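PDB 5MGY: FAD:protein FMN transferase from Pseudomonas stutzeri ATCC 14405 = CCUG 16156, which probably transfers the FMN moiety of FAD to a threonine of target proteins, releasing AMP, and serves maturation of NosR for nitrous oxide reduction. Local coordinates for residues D165-R170 with V181-E186; E36-E41 with L174-Y179. All blocks are in the same frame, centred on the assembly; numbering follows the deposited sequence.

Contact 1: residues D165-R170 with V181-E186; sequences DLVIDR and VEITGE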
# COMPACT_ATOMS: atom_id res chain seq x y z
N ASP A 165 7.35 0.13 -7.47
CA ASP A 165 8.57 0.92 -7.58
C ASP A 165 9.67 0.01 -8.11
O ASP A 165 10.35 0.42 -9.05
CB ASP A 165 8.99 1.61 -6.27
CG ASP A 165 8.10 2.79 -5.86
OD1 ASP A 165 7.47 3.45 -6.74
OD2 ASP A 165 8.05 3.13 -4.64
N LEU A 166 9.79 -1.21 -7.59
CA LEU A 166 10.80 -2.15 -8.09
C LEU A 166 10.62 -2.48 -9.57
O LEU A 166 11.59 -2.48 -10.32
CB LEU A 166 10.90 -3.44 -7.26
CG LEU A 166 11.44 -3.28 -5.82
CD1 LEU A 166 11.22 -4.61 -5.06
CD2 LEU A 166 12.89 -2.74 -5.74
N VAL A 167 9.40 -2.75 -10.00
CA VAL A 167 9.15 -3.02 -11.39
C VAL A 167 9.57 -1.82 -12.24
O VAL A 167 10.21 -1.98 -13.23
CB VAL A 167 7.69 -3.41 -11.64
CG1 VAL A 167 7.38 -3.42 -13.14
CG2 VAL A 167 7.44 -4.78 -11.04
N ILE A 168 9.24 -0.62 -11.81
CA ILE A 168 9.67 0.58 -12.54
C ILE A 168 11.21 0.76 -12.59
O ILE A 168 11.74 1.19 -13.58
CB ILE A 168 8.96 1.83 -12.00
CG1 ILE A 168 7.49 1.77 -12.42
CG2 ILE A 168 9.58 3.12 -12.54
CD1 ILE A 168 6.61 2.84 -11.78
N ASP A 169 11.94 0.46 -11.54
CA ASP A 169 13.39 0.58 -11.63
C ASP A 169 13.90 -0.32 -12.77
O ASP A 169 14.81 0.06 -13.50
CB ASP A 169 14.08 0.25 -10.30
CG ASP A 169 13.76 1.29 -9.19
OD1 ASP A 169 13.31 2.42 -9.48
OD2 ASP A 169 13.94 0.98 -7.99
N ARG A 170 13.28 -1.49 -12.91
CA ARG A 170 13.68 -2.48 -13.91
C ARG A 170 13.34 -2.15 -15.31
O ARG A 170 14.10 -2.50 -16.19
CB ARG A 170 13.09 -3.85 -13.64
CG ARG A 170 13.90 -4.63 -12.62
CD ARG A 170 15.37 -4.83 -12.99
NE ARG A 170 15.57 -5.62 -14.22
CZ ARG A 170 16.75 -5.73 -14.85
NH1 ARG A 170 17.81 -5.06 -14.39
NH2 ARG A 170 16.87 -6.48 -15.96
N VAL A 181 2.23 1.02 -14.57
CA VAL A 181 2.38 -0.28 -13.90
C VAL A 181 1.35 -0.37 -12.80
O VAL A 181 1.39 0.46 -11.93
CB VAL A 181 3.75 -0.34 -13.26
CG1 VAL A 181 3.99 -1.62 -12.58
CG2 VAL A 181 4.81 -0.34 -14.27
N GLU A 182 0.46 -1.36 -12.77
CA GLU A 182 -0.50 -1.47 -11.68
C GLU A 182 -0.41 -2.84 -10.99
O GLU A 182 -0.55 -3.85 -11.66
CB GLU A 182 -1.90 -1.17 -12.20
CG GLU A 182 -3.08 -1.59 -11.28
CD GLU A 182 -3.69 -2.99 -11.61
OE1 GLU A 182 -4.01 -3.80 -10.74
OE2 GLU A 182 -3.86 -3.36 -12.77
N ILE A 183 -0.20 -2.87 -9.67
CA ILE A 183 -0.10 -4.14 -8.93
C ILE A 183 -1.15 -4.06 -7.84
O ILE A 183 -1.01 -3.25 -6.96
CB ILE A 183 1.31 -4.38 -8.38
CG1 ILE A 183 2.30 -4.43 -9.56
CG2 ILE A 183 1.38 -5.68 -7.57
CD1 ILE A 183 3.77 -4.41 -9.18
N THR A 184 -2.22 -4.86 -7.95
CA THR A 184 -3.33 -4.95 -6.95
C THR A 184 -3.81 -3.60 -6.52
O THR A 184 -4.02 -3.35 -5.33
CB THR A 184 -3.00 -5.73 -5.65
OG1 THR A 184 -2.21 -4.93 -4.78
CG2 THR A 184 -2.25 -6.99 -5.96
N GLY A 185 -3.96 -2.70 -7.48
CA GLY A 185 -4.55 -1.41 -7.25
C GLY A 185 -3.58 -0.28 -7.10
O GLY A 185 -3.85 0.80 -7.61
N GLU A 186 -2.47 -0.49 -6.43
CA GLU A 186 -1.39 0.51 -6.43
C GLU A 186 -0.84 0.65 -7.84
O GLU A 186 -0.71 -0.32 -8.56
CB GLU A 186 -0.23 0.12 -5.47
CG GLU A 186 -0.49 0.45 -4.02
CD GLU A 186 -1.68 -0.26 -3.44
OE1 GLU A 186 -1.94 -1.40 -3.89
OE2 GLU A 186 -2.37 0.31 -2.54
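Val167 and Val181 both hold CG1 opposite their own backbone N (chi1 169° and -179°), and these two methyls meet across the contact at 3.9 Å. The motif is a helix laid on the face of an antiparallel sheet. Helix 159-173 leads through a loop into strand 179-183, which runs back beneath it. The segment axes are 9.2 Å apart, and their directions differ by 150°. All the touching residues are buried, and the join is purely apolar.

Val181 sits between two helix residues. Its CG1 meets Val167, while its CG2 turns to Ile168 and lies 3.9 Å from CG1 of that residue. Ile168 and Val181 run past each other in opposite senses. Val167 in turn uses both branches, because its CG2 faces Ile183. Val167 also packs on Val42 and Ile45 of helix 35-53, so it is shared between strand and helix.

Strand 179-183 ends in a type I' turn from Ile183 to Glu186, the tight link of a two-residue beta hairpin. Ile183 N gives a 2.8 Å hydrogen bond to Glu186 O and closes it. This end of the contact lies near the magnesium site: the Ile183 side chain is about 8 Å from that of Asp271, a metal ligand. Facing the helix, Ile183 CD1 rests 4.1 Å from Val167 CG2.

Contact 2: residues E36-E41 with L174-Y179; sequences EVLHGE and LGVQSY. Unlike the reference sequence in segment 36-41: Val37 (reference Met), Gly40 (reference Ser).
The carboxylate of Glu41 is the flat group here, and Leu174 reaches over one of its faces. Leu174 CD1 lies almost straight above the plane, 4.4 Å from Glu41 CD. At the same time it meets the aliphatic part of that side chain, 4.2 Å from Glu41 CG. The Glu41 chain is kinked about CB-CG (chi2 -91°). Arg170 of helix 159-173 forms a salt bridge to Glu41 OE1 through NE. It comes from the same side of the carboxylate as Leu174, well out of the plane. The acid group is thus paired with a charge while a leucine methyl shields part of that face.

The rest of the contact is apolar. Leu38 and Leu174 lie alongside and point opposite ways, with Leu38 CD2 3.5 Å from Leu174 CD1. The other Leu38 methyl, CD1, looks to Val176 and stays 4.4 Å from its CG2. Leu38 therefore spans two residues of the loop, with Gly175 between them. Gly175 has positive phi and is the C' residue of a Schellman motif that ends helix 159-173. Its N bonds to Lys172 O, and Val176 N bonds to Leu171 O. This turn places Leu174 and Val176 toward helix 35-53.

The site is away from the metal ligands. Leu171 of helix 159-173 and Pro33 also touch Leu38, and Tyr26 of strand 21-28 lies against both Leu38 and Val176, so the Leu38 side chain fills the seam where the start of helix 35-53 and the end of helix 159-173 lie side by side on the sheet.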
# COMPACT_ATOMS: atom_id res chain seq x y z
N GLU A 36 7.52 -10.25 -23.41
CA GLU A 36 7.65 -11.48 -22.65
C GLU A 36 8.86 -11.41 -21.73
O GLU A 36 8.88 -12.08 -20.72
CB GLU A 36 7.70 -12.70 -23.54
CG GLU A 36 6.36 -13.02 -24.18
CD GLU A 36 6.06 -12.17 -25.44
OE1 GLU A 36 6.96 -11.38 -25.94
OE2 GLU A 36 4.91 -12.29 -25.93
N VAL A 37 9.84 -10.61 -22.10
CA VAL A 37 10.99 -10.38 -21.26
C VAL A 37 10.55 -9.64 -20.01
O VAL A 37 10.97 -9.99 -18.90
CB VAL A 37 11.97 -9.46 -21.99
CG1 VAL A 37 13.23 -9.18 -21.14
CG2 VAL A 37 12.28 -10.02 -23.37
N LEU A 38 9.74 -8.58 -20.19
CA LEU A 38 9.26 -7.82 -19.05
C LEU A 38 8.31 -8.62 -18.20
O LEU A 38 8.34 -8.54 -17.00
CB LEU A 38 8.58 -6.54 -19.47
CG LEU A 38 9.51 -5.55 -20.14
CD1 LEU A 38 8.95 -4.17 -20.18
CD2 LEU A 38 10.75 -5.38 -19.38
N HIS A 39 7.51 -9.44 -18.83
CA HIS A 39 6.60 -10.28 -18.10
C HIS A 39 7.38 -11.22 -17.18
O HIS A 39 6.99 -11.40 -16.05
CB HIS A 39 5.80 -11.06 -19.11
CG HIS A 39 4.54 -11.62 -18.58
ND1 HIS A 39 4.50 -12.57 -17.59
CD2 HIS A 39 3.26 -11.40 -18.96
CE1 HIS A 39 3.25 -12.91 -17.36
NE2 HIS A 39 2.47 -12.21 -18.17
N GLY A 40 8.49 -11.77 -17.64
CA GLY A 40 9.38 -12.54 -16.80
C GLY A 40 10.15 -11.73 -15.77
O GLY A 40 10.37 -12.23 -14.67
N GLU A 41 10.59 -10.51 -16.10
CA GLU A 41 11.21 -9.62 -15.08
C GLU A 41 10.22 -9.25 -13.92
O GLU A 41 10.58 -9.23 -12.75
CB GLU A 41 11.77 -8.36 -15.74
CG GLU A 41 13.04 -8.59 -16.57
CD GLU A 41 14.34 -8.41 -15.79
OE1 GLU A 41 14.34 -7.89 -14.65
OE2 GLU A 41 15.40 -8.75 -16.35
N LEU A 174 16.12 -1.28 -18.21
CA LEU A 174 16.02 -1.85 -19.54
C LEU A 174 15.62 -0.85 -20.62
O LEU A 174 15.17 -1.25 -21.67
CB LEU A 174 14.99 -2.99 -19.54
CG LEU A 174 15.32 -4.20 -18.69
CD1 LEU A 174 14.21 -5.23 -18.80
CD2 LEU A 174 16.62 -4.85 -19.10
N GLY A 175 15.78 0.45 -20.39
CA GLY A 175 15.57 1.46 -21.46
C GLY A 175 14.19 2.07 -21.64
O GLY A 175 14.10 3.05 -22.36
N VAL A 176 13.15 1.53 -20.97
CA VAL A 176 11.74 1.99 -21.15
C VAL A 176 11.55 3.38 -20.53
O VAL A 176 12.05 3.69 -19.47
CB VAL A 176 10.75 0.98 -20.52
CG1 VAL A 176 9.30 1.42 -20.65
CG2 VAL A 176 10.92 -0.41 -21.14
N GLN A 177 10.82 4.22 -21.22
CA GLN A 177 10.64 5.58 -20.75
C GLN A 177 9.22 5.88 -20.35
O GLN A 177 9.01 6.67 -19.45
CB GLN A 177 11.09 6.57 -21.82
CG GLN A 177 12.58 6.85 -21.75
CD GLN A 177 13.03 7.75 -22.90
OE1 GLN A 177 13.45 8.92 -22.71
NE2 GLN A 177 12.93 7.22 -24.10
N SER A 178 8.26 5.27 -21.03
CA SER A 178 6.89 5.58 -20.80
C SER A 178 6.17 4.29 -20.46
O SER A 178 6.32 3.30 -21.16
CB SER A 178 6.35 6.26 -22.01
OG SER A 178 4.98 6.35 -21.85
N TYR A 179 5.38 4.31 -19.38
CA TYR A 179 4.79 3.08 -18.78
C TYR A 179 3.66 3.40 -17.77
O TYR A 179 3.59 4.52 -17.24
CB TYR A 179 5.89 2.27 -18.07
CG TYR A 179 6.58 3.07 -17.05
CD1 TYR A 179 6.00 3.27 -15.83
CD2 TYR A 179 7.80 3.70 -17.32
CE1 TYR A 179 6.59 4.09 -14.87
CE2 TYR A 179 8.43 4.51 -16.35
CZ TYR A 179 7.80 4.72 -15.11
OH TYR A 179 8.33 5.53 -14.09

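Overall arrangement
From the N terminus, strands 9-16 and 21-28 lead into helix 35-53, which supplies the first half of contact 2. The chain then travels through much of the fold before helix 159-173 gives the first half of contact 1. Segment 174-179, the loop leading into strand 179-183, closes contact 2 over 133 residues. Strand 179-183 then closes contact 1 over only 11. The segments alternate, so the two contacts cross. Their centres are 11 Å apart, and a salt bridge between helices 159-173 and 35-53 joins them. Ile168 also packs against Tyr179. Together they tie two helices and a connecting loop to the central antiparallel sheet.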